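Local coordinates for protein UDP-N-acetylmuramate--L-alanine ligase (Thermotoga maritima, PDB 1J6U) that joins L-alanine to UDP-N-acetylmuramate at the expense of ATP, an early step in building bacterial peptidoglycan, at residues 241-246 with 289-294; 269-274 with 280-285. One frame throughout, in Å; residues are numbered along the deposited sequence.

Interaction 1 (241-246 with 289-294); sequences GTYTLE and FDSLGY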
# COMPACT_ATOMS: atom_id res chain seq x y z
N GLY A 241 -21.47 13.18 4.46
CA GLY A 241 -20.37 13.76 3.72
C GLY A 241 -20.79 14.39 2.41
O GLY A 241 -21.94 14.25 2.00
N THR A 242 -19.88 15.09 1.74
CA THR A 242 -20.22 15.72 0.46
C THR A 242 -20.59 14.62 -0.55
O THR A 242 -21.60 14.70 -1.24
CB THR A 242 -19.03 16.50 -0.12
OG1 THR A 242 -18.45 17.33 0.88
CG2 THR A 242 -19.49 17.37 -1.31
N TYR A 243 -19.74 13.61 -0.66
CA TYR A 243 -20.02 12.51 -1.57
C TYR A 243 -20.41 11.39 -0.66
O TYR A 243 -19.75 11.11 0.34
CB TYR A 243 -18.80 12.16 -2.39
CG TYR A 243 -18.46 13.32 -3.27
CD1 TYR A 243 -17.64 14.35 -2.80
CD2 TYR A 243 -19.02 13.43 -4.53
CE1 TYR A 243 -17.41 15.44 -3.58
CE2 TYR A 243 -18.78 14.51 -5.32
CZ TYR A 243 -17.99 15.52 -4.84
OH TYR A 243 -17.78 16.63 -5.61
N THR A 244 -21.51 10.75 -1.04
CA THR A 244 -22.13 9.71 -0.24
C THR A 244 -22.52 8.45 -1.05
O THR A 244 -22.61 8.50 -2.29
CB THR A 244 -23.32 10.42 0.48
OG1 THR A 244 -22.95 10.66 1.84
CG2 THR A 244 -24.62 9.67 0.37
N LEU A 245 -22.73 7.34 -0.36
CA LEU A 245 -23.12 6.09 -1.02
C LEU A 245 -24.59 5.82 -0.85
O LEU A 245 -25.08 5.69 0.27
CB LEU A 245 -22.37 4.91 -0.42
CG LEU A 245 -20.89 4.94 -0.71
CD1 LEU A 245 -20.25 3.70 -0.13
CD2 LEU A 245 -20.70 4.98 -2.21
N GLU A 246 -25.31 5.72 -1.95
CA GLU A 246 -26.70 5.44 -1.80
C GLU A 246 -26.93 3.93 -1.84
O GLU A 246 -27.76 3.41 -1.11
CB GLU A 246 -27.49 6.13 -2.90
CG GLU A 246 -28.88 5.55 -3.05
CD GLU A 246 -29.64 6.17 -4.18
OE1 GLU A 246 -28.99 6.64 -5.14
OE2 GLU A 246 -30.90 6.19 -4.11
N PHE A 289 -11.15 14.89 -7.82
CA PHE A 289 -11.28 15.28 -9.20
C PHE A 289 -12.52 16.09 -9.58
O PHE A 289 -12.45 17.00 -10.43
CB PHE A 289 -11.15 14.05 -10.08
CG PHE A 289 -9.74 13.60 -10.23
CD1 PHE A 289 -9.24 12.53 -9.49
CD2 PHE A 289 -8.89 14.31 -11.05
CE1 PHE A 289 -7.90 12.19 -9.56
CE2 PHE A 289 -7.54 13.97 -11.13
CZ PHE A 289 -7.04 12.91 -10.39
N ASP A 290 -13.64 15.75 -8.96
CA ASP A 290 -14.89 16.46 -9.16
C ASP A 290 -14.63 17.87 -8.59
O ASP A 290 -14.93 18.88 -9.21
CB ASP A 290 -16.01 15.77 -8.39
CG ASP A 290 -17.41 16.18 -8.87
OD1 ASP A 290 -17.58 16.38 -10.07
OD2 ASP A 290 -18.34 16.28 -8.06
N SER A 291 -14.03 17.93 -7.41
CA SER A 291 -13.76 19.21 -6.80
C SER A 291 -12.86 20.07 -7.68
O SER A 291 -12.91 21.31 -7.61
CB SER A 291 -13.16 19.00 -5.42
OG SER A 291 -14.19 18.76 -4.47
N LEU A 292 -12.05 19.43 -8.51
CA LEU A 292 -11.14 20.16 -9.37
C LEU A 292 -11.78 20.36 -10.73
O LEU A 292 -11.09 20.71 -11.68
CB LEU A 292 -9.82 19.42 -9.53
CG LEU A 292 -8.85 19.33 -8.34
CD1 LEU A 292 -7.67 18.41 -8.67
CD2 LEU A 292 -8.33 20.70 -8.02
N GLY A 293 -13.07 20.10 -10.84
CA GLY A 293 -13.74 20.28 -12.11
C GLY A 293 -13.43 19.40 -13.30
O GLY A 293 -13.64 19.78 -14.47
N TYR A 294 -12.93 18.21 -13.02
CA TYR A 294 -12.62 17.26 -14.09
C TYR A 294 -13.88 16.64 -14.65
O TYR A 294 -14.83 16.37 -13.92
CB TYR A 294 -11.75 16.11 -13.57
CG TYR A 294 -10.29 16.42 -13.46
CD1 TYR A 294 -9.80 17.28 -12.48
CD2 TYR A 294 -9.38 15.87 -14.37
CE1 TYR A 294 -8.44 17.61 -12.41
CE2 TYR A 294 -8.04 16.17 -14.32
CZ TYR A 294 -7.56 17.04 -13.35
OH TYR A 294 -6.20 17.31 -13.33
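Asp290, in the last turn of helix 276-291, is met by the phenol of Tyr243, and this one polar pair carries most of the 112 Å² buried between 241-246 and 289-294. Tyr243 OH donates to Asp290 OD2 over 2.5 Å, a short bond. Asp290 OD2 lies at the edge of the ring, in its plane, 3.3 Å from Tyr243 CE2. On the acceptor side the hydroxyl comes to the anti side of OD2, 18° out of the carboxylate plane, and ring and carboxylate are turned 72° from each other. With CG anti to the backbone N (chi1 -163°), Asp290 reaches out to the phenol; Lys261 forms a salt bridge with the same OD2, while Tyr266 OH bonds OD1. Both carboxylate oxygens are therefore held, and the lysine would be expected to favour the ionised acid. A phenylalanine in place of Tyr243 would probably fill much the same space but leave Asp290 OD2 without its phenolic donor. The outermost strand 243-250 of the three-stranded antiparallel sheet, in the Mur ligase middle domain, is thus joined to the C-terminal end of the helix that packs on it. Ser291 adds a looser neighbour, its OG 4.3 Å from Tyr243 OH. Past Leu292, the first residue to leave helical angles, a Schellman motif closes the helix: Gly293, with positive phi, is the C-prime residue, its N bonded to Asp290 O at 2.8 Å, and Tyr294 N reaches Phe289 O at 2.9 Å.

Interaction 2 (269-274 with 280-285); sequences LKLKVP and LNALAV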
# COMPACT_ATOMS: atom_id res chain seq x y z
N LEU A 269 -20.60 4.47 -9.64
CA LEU A 269 -19.21 4.04 -9.59
C LEU A 269 -19.12 2.53 -9.84
O LEU A 269 -19.81 1.74 -9.18
CB LEU A 269 -18.63 4.32 -8.21
CG LEU A 269 -17.22 3.85 -7.89
CD1 LEU A 269 -16.20 4.41 -8.88
CD2 LEU A 269 -16.93 4.28 -6.48
N LYS A 270 -18.32 2.15 -10.82
CA LYS A 270 -18.08 0.73 -11.09
C LYS A 270 -16.56 0.46 -10.87
O LYS A 270 -15.71 1.18 -11.37
CB LYS A 270 -18.44 0.37 -12.51
CG LYS A 270 -19.89 0.41 -12.83
CD LYS A 270 -20.13 -0.58 -13.95
CE LYS A 270 -21.11 -0.06 -14.99
NZ LYS A 270 -21.03 -0.91 -16.20
N LEU A 271 -16.23 -0.57 -10.10
CA LEU A 271 -14.83 -0.95 -9.85
C LEU A 271 -14.59 -2.44 -10.16
O LEU A 271 -15.41 -3.31 -9.79
CB LEU A 271 -14.45 -0.72 -8.39
CG LEU A 271 -14.57 0.71 -7.88
CD1 LEU A 271 -14.41 0.78 -6.39
CD2 LEU A 271 -13.52 1.54 -8.61
N LYS A 272 -13.49 -2.71 -10.84
CA LYS A 272 -13.08 -4.08 -11.15
C LYS A 272 -12.59 -4.61 -9.79
O LYS A 272 -12.92 -5.71 -9.37
CB LYS A 272 -11.93 -4.05 -12.14
CG LYS A 272 -12.08 -5.00 -13.28
N VAL A 273 -11.86 -3.76 -9.08
CA VAL A 273 -11.32 -4.03 -7.74
C VAL A 273 -12.42 -4.23 -6.69
O VAL A 273 -13.34 -3.43 -6.57
CB VAL A 273 -10.39 -2.85 -7.42
CG1 VAL A 273 -10.57 -2.38 -6.05
CG2 VAL A 273 -8.94 -3.24 -7.78
N PRO A 274 -12.32 -5.28 -5.86
CA PRO A 274 -13.41 -5.46 -4.88
C PRO A 274 -13.17 -4.87 -3.51
O PRO A 274 -12.14 -4.28 -3.26
CB PRO A 274 -13.55 -6.98 -4.81
CG PRO A 274 -12.11 -7.41 -4.81
CD PRO A 274 -11.47 -6.48 -5.91
N LEU A 280 -14.81 3.36 -0.86
CA LEU A 280 -14.48 4.57 -0.12
C LEU A 280 -13.23 5.23 -0.71
O LEU A 280 -13.19 6.44 -0.84
CB LEU A 280 -14.30 4.24 1.36
CG LEU A 280 -15.48 4.56 2.29
CD1 LEU A 280 -16.81 4.50 1.57
CD2 LEU A 280 -15.47 3.60 3.44
N ASN A 281 -12.24 4.45 -1.09
CA ASN A 281 -11.03 4.99 -1.69
C ASN A 281 -11.35 5.62 -3.05
O ASN A 281 -10.75 6.61 -3.43
CB ASN A 281 -9.95 3.89 -1.92
CG ASN A 281 -9.45 3.25 -0.62
OD1 ASN A 281 -9.43 3.87 0.45
ND2 ASN A 281 -9.01 2.00 -0.73
N ALA A 282 -12.23 4.98 -3.80
CA ALA A 282 -12.62 5.50 -5.10
C ALA A 282 -13.45 6.80 -4.87
O ALA A 282 -13.26 7.77 -5.59
CB ALA A 282 -13.42 4.49 -5.83
N LEU A 283 -14.34 6.80 -3.86
CA LEU A 283 -15.13 7.95 -3.50
C LEU A 283 -14.18 9.15 -3.22
O LEU A 283 -14.39 10.23 -3.75
CB LEU A 283 -15.93 7.69 -2.22
CG LEU A 283 -17.47 7.69 -2.26
CD1 LEU A 283 -17.99 8.30 -0.98
CD2 LEU A 283 -18.01 8.48 -3.43
N ALA A 284 -13.15 8.95 -2.41
CA ALA A 284 -12.22 10.05 -2.15
C ALA A 284 -11.59 10.54 -3.45
O ALA A 284 -11.32 11.74 -3.62
CB ALA A 284 -11.12 9.61 -1.18
N VAL A 285 -11.36 9.62 -4.38
CA VAL A 285 -10.77 10.02 -5.65
C VAL A 285 -11.75 10.89 -6.45
O VAL A 285 -11.40 11.94 -6.99
CB VAL A 285 -10.34 8.78 -6.48
CG1 VAL A 285 -9.96 9.21 -7.92
CG2 VAL A 285 -9.08 8.12 -5.81
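Leu269 and Leu271, two residues apart on strand 264-271, close on the single methyl of Ala282 in helix 276-291. Leu269 has its CA nearest that of Ala282, 8.1 Å away, and its CB is directed toward the helix. Its CG stands anti to the backbone N (chi1 175°), which carries both methyls to the alanine: Leu269 CD2 lies 3.6 Å from Ala282 CB and CD1 4.1 Å. Leu269 CD2 also comes within 4.5 Å of Leu283 N, so this branch borders the helix backbone as well. Around it, Val279 and Ile286 of the same helix and Leu300 and Leu303 of helix 296-305 complete the apolar surroundings. Leu271 again sets its CB toward the helix, but with CG anti to its carbonyl carbon (chi1 -60°). Leu271 CD1 stands 3.9 Å from Ala282 CB and its CD2 4.1 Å, so four leucine methyls converge on one CB. Beyond Leu271 the chain leaves the strand, and Pro274 O accepts a bond from Asn278 ND2 near the start of the helix. The short segment axes approach to 9.9 Å with 128° between their N-to-C directions, so strand and helix run obliquely and mostly antiparallel, as parts of the Mur ligase middle domain. Ala282 lies about 8 Å, side chain to side chain, from Thr127 of the predicted ATP site, and its neighbour Asn281 touches that threonine. Between 269-274 and 280-285 the chemistry is wholly apolar: all four touching residues are buried, and the small alanine side chain is consistent with the close approach of the leucine methyls to the helix, so fit rather than directed bonding defines the contact.

Both contacts set helix 276-291 against the same three-stranded antiparallel sheet, but at its two outermost strands: interaction 1 takes 243-250 and the helix end, interaction 2 takes 264-271 and the middle of the helix. Their centres are about 12 Å apart. Interaction 2 is fully buried and apolar, its centre about 15 Å from the centre of the chain; interaction 1 lies farther out, with its centre about 23 Å from that point, is only partly buried, and relies on a directed bond to a carboxylate. They meet where Leu283 CD1 packs 3.6 Å from Tyr243 O and where Leu245 CD1 approaches Leu280 CD1 at 3.9 Å, making one continuous helix-on-sheet layer.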